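Local coordinates for protein endo-xylogalacturonan hydrolase A (Aspergillus tubingensis, PDB 4C2L) that hydrolyses the xylose-substituted galacturonic acid backbone of xylogalacturonan, a component of the hairy regions of pectin, at residues T200-T205 and T223-S228; D209-A214 and G234-S239; I251-A256 and N287-D292; I323-F328 and C351-S356. All blocks are in the same frame, centred on the assembly; numbering follows the deposited sequence. Where two conformers were deposited one is given.

Contact 1. Residues T200-T205 and T223-S228; sequences TITEVT and TVDTIS
Backbone bonds join Thr-200–Thr-205 to Thr-223–Ser-228 in parallel register, Ile-201 beside Val-224. Ile-201 N gives its hydrogen to Thr-223 O (2.8 Å), Asp-225 N donates to Ile-201 O, and beyond the bend Ser-228 N reaches Val-204 O. At the bend the pattern is looser: Asp-225 O takes both Glu-203 N and the hydroxyl of Thr-202, whose OG1 lies 2.8 Å away in the carbonyl plane. With OG1 trans to the backbone N (chi1 -176°), Thr-202 directs its hydroxyl across to that oxygen on the neighbouring strand. Both chains turn a corner here, at Glu-203 and Thr-226, each with positive phi, as successive coils do in the right-handed parallel beta-helix of family 28 glycoside hydrolases. On the inner face the apolar side chains form rows along the helix axis. Ile-201 and Val-224 lie side by side, CD1 to CG2 4.1 Å, while Val-204 CG2 presses tightly on Ile-227 CD1 (3.2 Å). Phe-170 and Leu-173 of the preceding coil and Val-253 and Ala-256 of the following one continue these rows. Outside, the Glu-203 carboxylate folds back over Thr-226, OE2 3.3 Å from CG2; Thr-226 OG1 is hydrogen-bonded to Asp-225 OD1 (2.8 Å).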
loop_
_atom_site.group_PDB
_atom_site.type_symbol
_atom_site.label_atom_id
_atom_site.label_comp_id
_atom_site.label_asym_id
_atom_site.label_seq_id
_atom_site.Cartn_x
_atom_site.Cartn_y
_atom_site.Cartn_z
ATOM N N THR A 200 9.352 -7.740 1.591
ATOM C CA THR A 200 8.607 -8.374 2.675
ATOM C C THR A 200 7.979 -7.306 3.564
ATOM O O THR A 200 8.627 -6.310 3.916
ATOM C CB THR A 200 9.509 -9.294 3.520
ATOM O OG1 THR A 200 10.019 -10.349 2.693
ATOM C CG2 THR A 200 8.720 -9.923 4.685
ATOM N N ILE A 201 6.719 -7.523 3.911
ATOM C CA ILE A 201 5.990 -6.632 4.803
ATOM C C ILE A 201 5.467 -7.532 5.904
ATOM O O ILE A 201 4.717 -8.465 5.626
ATOM C CB ILE A 201 4.801 -5.959 4.081
ATOM C CG1 ILE A 201 5.309 -5.066 2.952
ATOM C CG2 ILE A 201 3.965 -5.134 5.068
ATOM C CD1 ILE A 201 4.248 -4.710 1.933
ATOM N N THR A 202 5.865 -7.268 7.147
ATOM C CA THR A 202 5.480 -8.189 8.217
ATOM C C THR A 202 5.258 -7.482 9.532
ATOM O O THR A 202 6.019 -6.567 9.894
ATOM C CB THR A 202 6.500 -9.349 8.358
ATOM O OG1 THR A 202 6.033 -10.271 9.354
ATOM C CG2 THR A 202 7.893 -8.826 8.754
ATOM N N GLU A 203 4.215 -7.914 10.233
ATOM C CA GLU A 203 3.848 -7.382 11.555
ATOM C C GLU A 203 3.622 -5.876 11.478
ATOM O O GLU A 203 4.305 -5.070 12.119
ATOM C CB GLU A 203 4.885 -7.765 12.612
ATOM C CG GLU A 203 5.003 -9.280 12.777
ATOM C CD GLU A 203 3.798 -9.936 13.444
ATOM O OE1 GLU A 203 3.028 -9.249 14.150
ATOM O OE2 GLU A 203 3.632 -11.179 13.278
ATOM N N VAL A 204 2.675 -5.501 10.634
ATOM C CA VAL A 204 2.341 -4.086 10.469
ATOM C C VAL A 204 0.862 -3.853 10.760
ATOM O O VAL A 204 0.027 -4.752 10.564
ATOM C CB VAL A 204 2.733 -3.532 9.064
ATOM C CG1 VAL A 204 4.199 -3.789 8.772
ATOM C CG2 VAL A 204 1.863 -4.114 7.972
ATOM N N THR A 205 0.550 -2.670 11.278
ATOM C CA THR A 205 -0.817 -2.263 11.514
ATOM C C THR A 205 -1.065 -0.981 10.713
ATOM O O THR A 205 -0.248 -0.056 10.765
ATOM C CB THR A 205 -1.052 -2.030 13.015
ATOM O OG1 THR A 205 -0.634 -3.192 13.756
ATOM C CG2 THR A 205 -2.499 -1.766 13.288
ATOM N N THR A 223 6.163 -10.870 -0.138
ATOM C CA THR A 223 5.533 -11.593 0.957
ATOM C C THR A 223 4.974 -10.587 1.929
ATOM O O THR A 223 5.673 -9.652 2.337
ATOM C CB THR A 223 6.562 -12.476 1.683
ATOM O OG1 THR A 223 7.052 -13.462 0.772
ATOM C CG2 THR A 223 5.934 -13.181 2.882
ATOM N N VAL A 224 3.712 -10.777 2.299
ATOM C CA VAL A 224 3.113 -9.993 3.342
ATOM C C VAL A 224 2.665 -11.033 4.379
ATOM O O VAL A 224 1.859 -11.909 4.073
ATOM C CB VAL A 224 1.872 -9.202 2.841
ATOM C CG1 VAL A 224 1.259 -8.384 3.982
ATOM C CG2 VAL A 224 2.226 -8.284 1.667
ATOM N N ASP A 225 3.183 -10.917 5.595
ATOM C CA ASP A 225 2.888 -11.909 6.654
ATOM C C ASP A 225 2.502 -11.201 7.945
ATOM O O ASP A 225 3.363 -10.614 8.591
ATOM C CB ASP A 225 4.136 -12.765 6.872
ATOM C CG ASP A 225 3.918 -13.904 7.860
ATOM O OD1 ASP A 225 2.997 -13.839 8.711
ATOM O OD2 ASP A 225 4.691 -14.884 7.770
ATOM N N THR A 226 1.225 -11.285 8.308
ATOM C CA THR A 226 0.663 -10.697 9.535
ATOM C C THR A 226 0.499 -9.187 9.410
ATOM O O THR A 226 1.434 -8.403 9.614
ATOM C CB THR A 226 1.446 -11.076 10.813
ATOM O OG1 THR A 226 1.731 -12.477 10.791
ATOM C CG2 THR A 226 0.626 -10.727 12.074
ATOM N N ILE A 227 -0.711 -8.797 9.060
ATOM C CA ILE A 227 -1.011 -7.405 8.835
ATOM C C ILE A 227 -2.428 -7.149 9.298
ATOM O O ILE A 227 -3.320 -8.006 9.146
ATOM C CB ILE A 227 -0.781 -7.021 7.346
ATOM C CG1 ILE A 227 -1.039 -5.531 7.122
ATOM C CG2 ILE A 227 -1.658 -7.860 6.408
ATOM C CD1 ILE A 227 -0.392 -5.013 5.845
ATOM N N SER A 228 -2.625 -5.993 9.920
ATOM C CA SER A 228 -3.952 -5.546 10.279
ATOM C C SER A 228 -4.234 -4.235 9.558
ATOM O O SER A 228 -3.400 -3.328 9.570
ATOM C CB SER A 228 -4.047 -5.343 11.793
ATOM O OG SER A 228 -5.286 -4.751 12.109
#

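Contact 2. Residues D209-A214 and G234-S239; sequences DDDCVA and GISVGS. With SO4 (sulfate ion), chain E.
Ser-236 N binds Val-213 O (2.8 Å) in a nearly straight bond, and Cys-212 N donates to Gly-234 O (3.0 Å) from well above the carbonyl plane. They join two strands of the parallel sheet that forms one wall of the GH28 beta-helix, midway along the helix, next to the probable active site: Asp-210 is probably the proton donor, and His-233, also probably catalytic, directly precedes Gly-234. Asp-210 OD1 uses its anti lone pair to accept Asp-211 N (2.7 Å), a bond that fixes the carboxylate against its own chain. A water bridges the two segments between Asp-211 OD2 (2.6 Å), Ser-236 OG and Gly-238 O. Ser-236 OG also receives a hydrogen bond from Lys-263 NZ, and Lys-216 NZ reaches Gly-238 O, so both polar groups have lysine partners beyond the strands. Further along, Ser-239, which follows a cis peptide bond, holds a sulfate ion, probably from the crystallisation liquor, through its backbone N to O3 (2.6 Å) and its OG to O2. Asp-211 turns its carboxylate against the Ser-236 methylene, OD1 3.6 Å from CB. On the other face Val-213 and Ile-235 run side by side into the interior of the coil. With Ile-235 CG1 trans to the carbonyl carbon (chi1 -59°) and the chain bent at CG1, CD1 meets Val-213 CG2 at 3.8 Å and Cys-212 CB at 3.9 Å.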
loop_
_atom_site.group_PDB
_atom_site.type_symbol
_atom_site.label_atom_id
_atom_site.label_comp_id
_atom_site.label_asym_id
_atom_site.label_seq_id
_atom_site.Cartn_x
_atom_site.Cartn_y
_atom_site.Cartn_z
ATOM N N ASP A 209 -7.293 5.088 4.558
ATOM C CA ASP A 209 -8.499 5.240 3.757
ATOM C C ASP A 209 -8.272 4.831 2.311
ATOM O O ASP A 209 -8.972 5.291 1.414
ATOM C CB ASP A 209 -9.026 6.686 3.848
ATOM C CG ASP A 209 -10.376 6.864 3.187
ATOM O OD1 ASP A 209 -11.245 5.970 3.334
ATOM O OD2 ASP A 209 -10.558 7.891 2.482
ATOM N N ASP A 210 -7.311 3.949 2.079
ATOM C CA ASP A 210 -7.112 3.427 0.720
ATOM C C ASP A 210 -6.464 2.064 0.821
ATOM O O ASP A 210 -6.524 1.452 1.872
ATOM C CB ASP A 210 -6.313 4.397 -0.169
ATOM C CG ASP A 210 -6.741 4.307 -1.641
ATOM O OD1 ASP A 210 -6.607 3.210 -2.245
ATOM O OD2 ASP A 210 -7.250 5.316 -2.192
ATOM N N ASP A 211 -5.900 1.549 -0.269
ATOM C CA ASP A 211 -5.311 0.213 -0.218
ATOM C C ASP A 211 -4.370 0.029 0.963
ATOM O O ASP A 211 -3.540 0.891 1.248
ATOM C CB ASP A 211 -4.556 -0.083 -1.527
ATOM C CG ASP A 211 -5.491 -0.162 -2.717
ATOM O OD1 ASP A 211 -6.652 -0.552 -2.513
ATOM O OD2 ASP A 211 -5.078 0.152 -3.851
ATOM N N CYS A 212 -4.515 -1.096 1.644
ATOM C CA CYS A 212 -3.599 -1.501 2.685
ATOM C C CYS A 212 -2.235 -1.808 2.038
ATOM O O CYS A 212 -1.220 -1.176 2.349
ATOM C CB CYS A 212 -4.171 -2.724 3.426
ATOM S SG CYS A 212 -3.277 -2.941 4.972
ATOM N N VAL A 213 -2.238 -2.759 1.110
ATOM C CA VAL A 213 -1.070 -3.075 0.283
ATOM C C VAL A 213 -1.615 -3.137 -1.124
ATOM O O VAL A 213 -2.652 -3.773 -1.354
ATOM C CB VAL A 213 -0.436 -4.444 0.655
ATOM C CG1 VAL A 213 0.741 -4.757 -0.279
ATOM C CG2 VAL A 213 0.025 -4.461 2.116
ATOM N N ALA A 214 -0.959 -2.432 -2.052
ATOM C CA ALA A 214 -1.316 -2.508 -3.449
ATOM C C ALA A 214 -0.126 -3.049 -4.207
ATOM O O ALA A 214 1.002 -2.548 -4.054
ATOM C CB ALA A 214 -1.724 -1.141 -3.989
ATOM N N GLY A 234 -8.326 -2.662 1.051
ATOM C CA GLY A 234 -7.906 -4.068 1.004
ATOM C C GLY A 234 -6.479 -4.360 0.565
ATOM O O GLY A 234 -5.704 -3.442 0.296
ATOM N N ILE A 235 -6.142 -5.648 0.527
ATOM C CA ILE A 235 -4.879 -6.128 -0.030
ATOM C C ILE A 235 -5.230 -6.333 -1.492
ATOM O O ILE A 235 -5.999 -7.234 -1.828
ATOM C CB ILE A 235 -4.465 -7.471 0.619
ATOM C CG1 ILE A 235 -4.294 -7.344 2.136
ATOM C CG2 ILE A 235 -3.193 -8.040 -0.011
ATOM C CD1 ILE A 235 -3.184 -6.434 2.594
ATOM N N SER A 236 -4.683 -5.469 -2.348
ATOM C CA SER A 236 -5.242 -5.253 -3.665
ATOM C C SER A 236 -4.193 -5.409 -4.762
ATOM O O SER A 236 -3.147 -4.777 -4.705
ATOM C CB SER A 236 -5.808 -3.819 -3.687
ATOM O OG SER A 236 -6.570 -3.561 -4.850
ATOM N N VAL A 237 -4.450 -6.274 -5.741
ATOM C CA VAL A 237 -3.591 -6.318 -6.927
ATOM C C VAL A 237 -4.116 -5.264 -7.895
ATOM O O VAL A 237 -5.277 -5.304 -8.323
ATOM C CB VAL A 237 -3.571 -7.701 -7.618
ATOM C CG1 VAL A 237 -2.824 -7.632 -8.953
ATOM C CG2 VAL A 237 -2.930 -8.752 -6.709
ATOM N N GLY A 238 -3.254 -4.330 -8.260
ATOM C CA GLY A 238 -3.608 -3.325 -9.258
ATOM C C GLY A 238 -3.789 -1.903 -8.722
ATOM O O GLY A 238 -3.349 -1.589 -7.602
ATOM N N SER A 239 -4.420 -1.031 -9.521
ATOM C CA SER A 239 -4.933 -1.413 -10.849
ATOM C C SER A 239 -3.795 -1.734 -11.813
ATOM O O SER A 239 -2.693 -1.212 -11.693
ATOM C CB SER A 239 -5.777 -0.298 -11.457
ATOM O OG SER A 239 -5.004 0.876 -11.612
HETATM S S SO4 E . -5.327 2.665 -8.553
HETATM O O1 SO4 E . -6.306 3.036 -7.509
HETATM O O2 SO4 E . -5.935 2.934 -9.881
HETATM O O3 SO4 E . -5.022 1.241 -8.348
HETATM O O4 SO4 E . -4.125 3.508 -8.432
HETATM O O HOH W 1 -5.453 -1.393 -5.897
#

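Contact 3. Residues I251-A256 and N287-D292; sequences IYVTGA and NDFTVD. With NAG (2-acetamido-2-deoxy-beta-D-glucopyranose), chain B; SO4 (sulfate ion), chain I.
Ala-256 and Phe-289 make the tight part of this contact: the alanine CB sits over the centre of the phenyl ring, 3.5 Å from the centroid and 9° off the normal, a CH-pi contact. Val-253 CG1 reaches the same ring obliquely, 3.7 Å from CZ. Phe-289 brings its ring face against the alanine CB with CG trans to the carbonyl carbon (chi1 -84°), and Phe-328 of the next coil stacks on it. Backbone bonds from Asn-287 N to Val-253 O and from Thr-290 N to Ala-256 O border this core. Between them the two chains bend at Gly-255 and Asp-288, both with positive phi. These corners separate faces of the parallel beta-helix, and the contact joins the third PbH1 repeat to the fourth. The outer side is polar and looser. Asn-287 ND2 donates to Thr-254 OG1 (2.9 Å), with the hydroxyl tilted from the amide plane, and also to sulfate O4 (2.8 Å); Asn-287 OD1 is taken by Ser-326 OG. One water sits 2.6 Å from Thr-254 OG1 and donates a longer bond to Asp-288 OD2. Nearer the start of the strand Tyr-252 lies alongside Asn-287, ring and amide planes 27° apart, and its CD2 meets the acetyl methyl C8 of a protein-linked N-acetylglucosamine at 3.6 Å.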
loop_
_atom_site.group_PDB
_atom_site.type_symbol
_atom_site.label_atom_id
_atom_site.label_comp_id
_atom_site.label_asym_id
_atom_site.label_seq_id
_atom_site.Cartn_x
_atom_site.Cartn_y
_atom_site.Cartn_z
ATOM N N ILE A 251 3.275 -13.594 -5.487
ATOM C CA ILE A 251 2.871 -12.825 -4.307
ATOM C C ILE A 251 2.287 -13.775 -3.277
ATOM O O ILE A 251 1.447 -14.620 -3.619
ATOM C CB ILE A 251 1.787 -11.793 -4.681
ATOM C CG1 ILE A 251 2.208 -10.885 -5.869
ATOM C CG2 ILE A 251 1.323 -10.995 -3.465
ATOM C CD1 ILE A 251 3.420 -10.016 -5.624
ATOM N N TYR A 252 2.694 -13.617 -2.013
ATOM C CA TYR A 252 2.133 -14.450 -0.956
ATOM C C TYR A 252 1.713 -13.562 0.204
ATOM O O TYR A 252 2.543 -12.853 0.778
ATOM C CB TYR A 252 3.154 -15.502 -0.507
ATOM C CG TYR A 252 2.586 -16.416 0.548
ATOM C CD1 TYR A 252 1.701 -17.442 0.197
ATOM C CD2 TYR A 252 2.892 -16.225 1.892
ATOM C CE1 TYR A 252 1.145 -18.271 1.170
ATOM C CE2 TYR A 252 2.347 -17.053 2.872
ATOM C CZ TYR A 252 1.471 -18.059 2.501
ATOM O OH TYR A 252 0.905 -18.864 3.472
ATOM N N VAL A 253 0.432 -13.600 0.539
ATOM C CA VAL A 253 -0.104 -12.778 1.623
ATOM C C VAL A 253 -0.762 -13.717 2.621
ATOM O O VAL A 253 -1.639 -14.491 2.256
ATOM C CB VAL A 253 -1.160 -11.782 1.140
ATOM C CG1 VAL A 253 -1.682 -10.974 2.328
ATOM C CG2 VAL A 253 -0.577 -10.838 0.086
ATOM N N THR A 254 -0.338 -13.649 3.868
ATOM C CA THR A 254 -0.954 -14.495 4.901
ATOM C C THR A 254 -1.186 -13.715 6.193
ATOM O O THR A 254 -0.432 -12.797 6.513
ATOM C CB THR A 254 -0.119 -15.772 5.152
ATOM O OG1 THR A 254 -0.885 -16.708 5.939
ATOM C CG2 THR A 254 1.232 -15.440 5.844
ATOM N N GLY A 255 -2.238 -14.080 6.915
ATOM C CA GLY A 255 -2.482 -13.526 8.252
ATOM C C GLY A 255 -2.957 -12.088 8.239
ATOM O O GLY A 255 -2.458 -11.254 9.003
ATOM N N ALA A 256 -3.915 -11.786 7.373
ATOM C CA ALA A 256 -4.428 -10.422 7.254
ATOM C C ALA A 256 -5.730 -10.259 8.012
ATOM O O ALA A 256 -6.701 -10.984 7.774
ATOM C CB ALA A 256 -4.643 -10.050 5.795
ATOM N N ASN A 287 -4.002 -15.877 1.891
ATOM C CA ASN A 287 -4.227 -16.950 2.872
ATOM C C ASN A 287 -4.530 -16.427 4.275
ATOM O O ASN A 287 -3.962 -15.421 4.700
ATOM C CB ASN A 287 -2.992 -17.849 2.930
ATOM C CG ASN A 287 -3.166 -19.013 3.887
ATOM O OD1 ASN A 287 -4.032 -19.876 3.691
ATOM N ND2 ASN A 287 -2.340 -19.047 4.934
ATOM N N ASP A 288 -5.414 -17.112 5.002
ATOM C CA ASP A 288 -5.624 -16.797 6.425
ATOM C C ASP A 288 -6.044 -15.337 6.625
ATOM O O ASP A 288 -5.355 -14.560 7.311
ATOM C CB ASP A 288 -4.347 -17.083 7.228
ATOM C CG ASP A 288 -4.187 -18.546 7.604
ATOM O OD1 ASP A 288 -5.049 -19.385 7.239
ATOM O OD2 ASP A 288 -3.178 -18.867 8.274
ATOM N N PHE A 289 -7.154 -14.964 6.005
ATOM C CA PHE A 289 -7.732 -13.641 6.181
ATOM C C PHE A 289 -8.884 -13.690 7.157
ATOM O O PHE A 289 -9.732 -14.599 7.103
ATOM C CB PHE A 289 -8.273 -13.072 4.875
ATOM C CG PHE A 289 -7.239 -12.383 4.020
ATOM C CD1 PHE A 289 -6.087 -13.051 3.602
ATOM C CD2 PHE A 289 -7.451 -11.077 3.587
ATOM C CE1 PHE A 289 -5.145 -12.418 2.795
ATOM C CE2 PHE A 289 -6.510 -10.431 2.777
ATOM C CZ PHE A 289 -5.365 -11.103 2.376
ATOM N N THR A 290 -8.910 -12.698 8.033
ATOM C CA THR A 290 -10.058 -12.459 8.893
ATOM C C THR A 290 -10.773 -11.228 8.380
ATOM O O THR A 290 -10.177 -10.151 8.251
ATOM C CB THR A 290 -9.604 -12.296 10.355
ATOM O OG1 THR A 290 -8.973 -13.520 10.762
ATOM C CG2 THR A 290 -10.788 -12.009 11.266
ATOM N N VAL A 291 -12.042 -11.404 8.041
ATOM C CA VAL A 291 -12.876 -10.334 7.541
ATOM C C VAL A 291 -13.740 -9.859 8.721
ATOM O O VAL A 291 -14.479 -10.647 9.333
ATOM C CB VAL A 291 -13.751 -10.819 6.356
ATOM C CG1 VAL A 291 -14.596 -9.687 5.790
ATOM C CG2 VAL A 291 -12.863 -11.438 5.270
ATOM N N ASP A 292 -13.618 -8.579 9.052
ATOM C CA ASP A 292 -14.393 -7.988 10.138
ATOM C C ASP A 292 -15.106 -6.758 9.619
ATOM O O ASP A 292 -14.537 -5.665 9.576
ATOM C CB ASP A 292 -13.466 -7.656 11.314
ATOM C CG ASP A 292 -14.178 -6.939 12.459
ATOM O OD1 ASP A 292 -15.409 -6.716 12.384
ATOM O OD2 ASP A 292 -13.473 -6.568 13.425
HETATM C C1 NAG B . 8.900 -17.556 -2.816
HETATM C C2 NAG B . 9.254 -17.660 -1.325
HETATM C C3 NAG B . 10.575 -16.994 -0.939
HETATM C C4 NAG B . 11.674 -17.123 -1.990
HETATM C C5 NAG B . 11.113 -16.933 -3.405
HETATM C C6 NAG B . 12.177 -17.198 -4.461
HETATM C C7 NAG B . 7.333 -17.812 0.147
HETATM C C8 NAG B . 6.304 -17.078 0.961
HETATM N N2 NAG B . 8.214 -17.061 -0.507
HETATM O O3 NAG B . 11.017 -17.629 0.234
HETATM O O4 NAG B . 12.694 -16.180 -1.713
HETATM O O5 NAG B . 10.030 -17.823 -3.626
HETATM O O6 NAG B . 12.552 -18.552 -4.360
HETATM O O7 NAG B . 7.339 -19.037 0.089
HETATM S S SO4 I . -2.400 -22.206 7.816
HETATM O O1 SO4 I . -3.315 -21.696 8.861
HETATM O O2 SO4 I . -3.055 -23.322 7.093
HETATM O O3 SO4 I . -1.150 -22.695 8.442
HETATM O O4 SO4 I . -2.076 -21.118 6.868
HETATM O O HOH W 2 -0.672 -16.763 8.549
#

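Contact 4. Residues I323-F328 and C351-S356; sequences IVVSSF and CGISIS
Ile-353 extends its CG1 branch trans to the backbone N (chi1 178°), carrying CD1 to 3.7 Å from Val-325 CG2, while Ile-355, with CG1 trans to its carbonyl carbon (chi1 -56°), sets that CG1 against Val-325 CB. Val-325 thus touches both isoleucines of the facing strand. Ile-323 crosses Ile-353 at an angle, their CB atoms 4.0 Å apart. Phe-298, on a strand of another wall, packs against Val-325 and Ile-353, and Leu-378 covers both isoleucines of 351-356. This apolar row lines the interior of the right-handed parallel beta-helix, within the fifth PbH1 repeat. The strands run 16° from parallel. Four backbone bonds alternate between them: Ile-323 N to Gly-352 O, Ser-354 N to Ile-323 O, Val-325 N to Ser-354 O (3.0 Å) and Ser-356 N to Val-325 O. The pairing begins within an inverse gamma turn centred on Gly-352, closed by Ile-353 N to Cys-351 O; Cys-351 is disulfide-bonded to Cys-345. At the other end Ser-327 N donates to Ser-356 O (3.0 Å) from outside the carbonyl plane, and a water donates to the same oxygen at 2.7 Å. On the outward face Ser-356 OG packs against Ser-326 CB (3.7 Å) and meets a second water at 3.0 Å.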
loop_
_atom_site.group_PDB
_atom_site.type_symbol
_atom_site.label_atom_id
_atom_site.label_comp_id
_atom_site.label_asym_id
_atom_site.label_seq_id
_atom_site.Cartn_x
_atom_site.Cartn_y
_atom_site.Cartn_z
ATOM N N ILE A 323 -4.200 -18.159 -8.942
ATOM C CA ILE A 323 -4.669 -17.261 -7.884
ATOM C C ILE A 323 -5.315 -18.165 -6.842
ATOM O O ILE A 323 -6.178 -18.980 -7.166
ATOM C CB ILE A 323 -5.699 -16.223 -8.373
ATOM C CG1 ILE A 323 -5.237 -15.536 -9.677
ATOM C CG2 ILE A 323 -6.028 -15.226 -7.245
ATOM C CD1 ILE A 323 -3.927 -14.773 -9.597
ATOM N N VAL A 324 -4.859 -18.048 -5.603
ATOM C CA VAL A 324 -5.374 -18.910 -4.533
ATOM C C VAL A 324 -5.938 -18.035 -3.423
ATOM O O VAL A 324 -5.270 -17.105 -2.953
ATOM C CB VAL A 324 -4.273 -19.837 -3.991
ATOM C CG1 VAL A 324 -4.781 -20.612 -2.767
ATOM C CG2 VAL A 324 -3.796 -20.783 -5.095
ATOM N N VAL A 325 -7.166 -18.339 -3.019
ATOM C CA VAL A 325 -7.825 -17.639 -1.920
ATOM C C VAL A 325 -8.134 -18.759 -0.934
ATOM O O VAL A 325 -8.958 -19.638 -1.230
ATOM C CB VAL A 325 -9.107 -16.930 -2.409
ATOM C CG1 VAL A 325 -9.941 -16.364 -1.259
ATOM C CG2 VAL A 325 -8.777 -15.833 -3.408
ATOM N N SER A 326 -7.462 -18.749 0.211
ATOM C CA SER A 326 -7.592 -19.856 1.167
ATOM C C SER A 326 -7.766 -19.380 2.601
ATOM O O SER A 326 -7.116 -18.426 3.027
ATOM C CB SER A 326 -6.392 -20.801 1.065
ATOM O OG SER A 326 -5.144 -20.110 1.190
ATOM N N SER A 327 -8.656 -20.053 3.332
ATOM C CA SER A 327 -8.870 -19.805 4.754
ATOM C C SER A 327 -9.280 -18.371 5.022
ATOM O O SER A 327 -8.537 -17.620 5.664
ATOM C CB SER A 327 -7.618 -20.161 5.564
ATOM O OG SER A 327 -7.341 -21.545 5.506
ATOM N N PHE A 328 -10.432 -17.977 4.491
ATOM C CA PHE A 328 -11.030 -16.695 4.818
ATOM C C PHE A 328 -12.152 -16.946 5.817
ATOM O O PHE A 328 -12.992 -17.835 5.616
ATOM C CB PHE A 328 -11.616 -16.020 3.580
ATOM C CG PHE A 328 -10.625 -15.204 2.784
ATOM C CD1 PHE A 328 -9.374 -15.718 2.438
ATOM C CD2 PHE A 328 -10.969 -13.922 2.349
ATOM C CE1 PHE A 328 -8.477 -14.962 1.687
ATOM C CE2 PHE A 328 -10.079 -13.163 1.590
ATOM C CZ PHE A 328 -8.831 -13.681 1.264
ATOM N N CYS A 351 -9.326 -16.720 -15.813
ATOM C CA CYS A 351 -9.772 -16.455 -14.448
ATOM C C CYS A 351 -9.350 -17.616 -13.558
ATOM O O CYS A 351 -10.187 -18.314 -12.981
ATOM C CB CYS A 351 -11.292 -16.274 -14.450
ATOM S SG CYS A 351 -12.011 -15.701 -12.886
ATOM N N GLY A 352 -8.041 -17.823 -13.449
ATOM C CA GLY A 352 -7.504 -19.005 -12.802
ATOM C C GLY A 352 -7.472 -18.841 -11.294
ATOM O O GLY A 352 -6.400 -18.774 -10.696
ATOM N N ILE A 353 -8.651 -18.793 -10.690
ATOM C CA ILE A 353 -8.755 -18.635 -9.237
ATOM C C ILE A 353 -9.357 -19.873 -8.587
ATOM O O ILE A 353 -10.308 -20.463 -9.110
ATOM C CB ILE A 353 -9.486 -17.322 -8.838
ATOM C CG1 ILE A 353 -9.630 -17.204 -7.308
ATOM C CG2 ILE A 353 -10.807 -17.151 -9.564
ATOM C CD1 ILE A 353 -10.100 -15.832 -6.846
ATOM N N SER A 354 -8.754 -20.290 -7.480
ATOM C CA SER A 354 -9.235 -21.418 -6.679
ATOM C C SER A 354 -9.493 -20.951 -5.246
ATOM O O SER A 354 -8.598 -20.359 -4.638
ATOM C CB SER A 354 -8.189 -22.534 -6.689
ATOM O OG SER A 354 -8.610 -23.661 -5.939
ATOM N N ILE A 355 -10.679 -21.236 -4.722
ATOM C CA ILE A 355 -11.066 -20.797 -3.396
ATOM C C ILE A 355 -11.299 -22.012 -2.511
ATOM O O ILE A 355 -11.970 -22.965 -2.923
ATOM C CB ILE A 355 -12.331 -19.926 -3.454
ATOM C CG1 ILE A 355 -12.105 -18.738 -4.395
ATOM C CG2 ILE A 355 -12.718 -19.442 -2.055
ATOM C CD1 ILE A 355 -13.350 -17.946 -4.717
ATOM N N SER A 356 -10.726 -21.989 -1.313
ATOM C CA SER A 356 -10.954 -23.068 -0.337
ATOM C C SER A 356 -11.056 -22.488 1.073
ATOM O O SER A 356 -10.536 -21.404 1.347
ATOM C CB SER A 356 -9.850 -24.116 -0.389
ATOM O OG SER A 356 -8.603 -23.546 -0.043
HETATM O O HOH W 3 -8.368 -23.409 2.931
HETATM O O HOH W 4 -11.096 -18.716 1.196
#

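Overall arrangement
Contacts 1, 3 and 4 follow one another along successive coils, contacts 1 and 3 spanning a corner of the beta-helix; contact 2 lies on another wall. Contact 1 passes directly to contact 3: Val-224 O and Thr-254 N are 2.8 Å apart, a probable hydrogen bond, with the contact centres about 10 Å apart. Contact 3 hands on to contact 4, where Asp-288 N lies 2.9 Å from Ser-326 O, probably hydrogen-bonded. Across the interior, Ile-227 CD1 reaches Cys-212 SG (3.7 Å), and Ile-235 CG2 meets Val-253 CG2, so contact 2 packs on both contacts 1 and 3. Contact 2 holds the probable proton donor Asp-210; the centre of contact 4 is about 18 Å from that of contact 2.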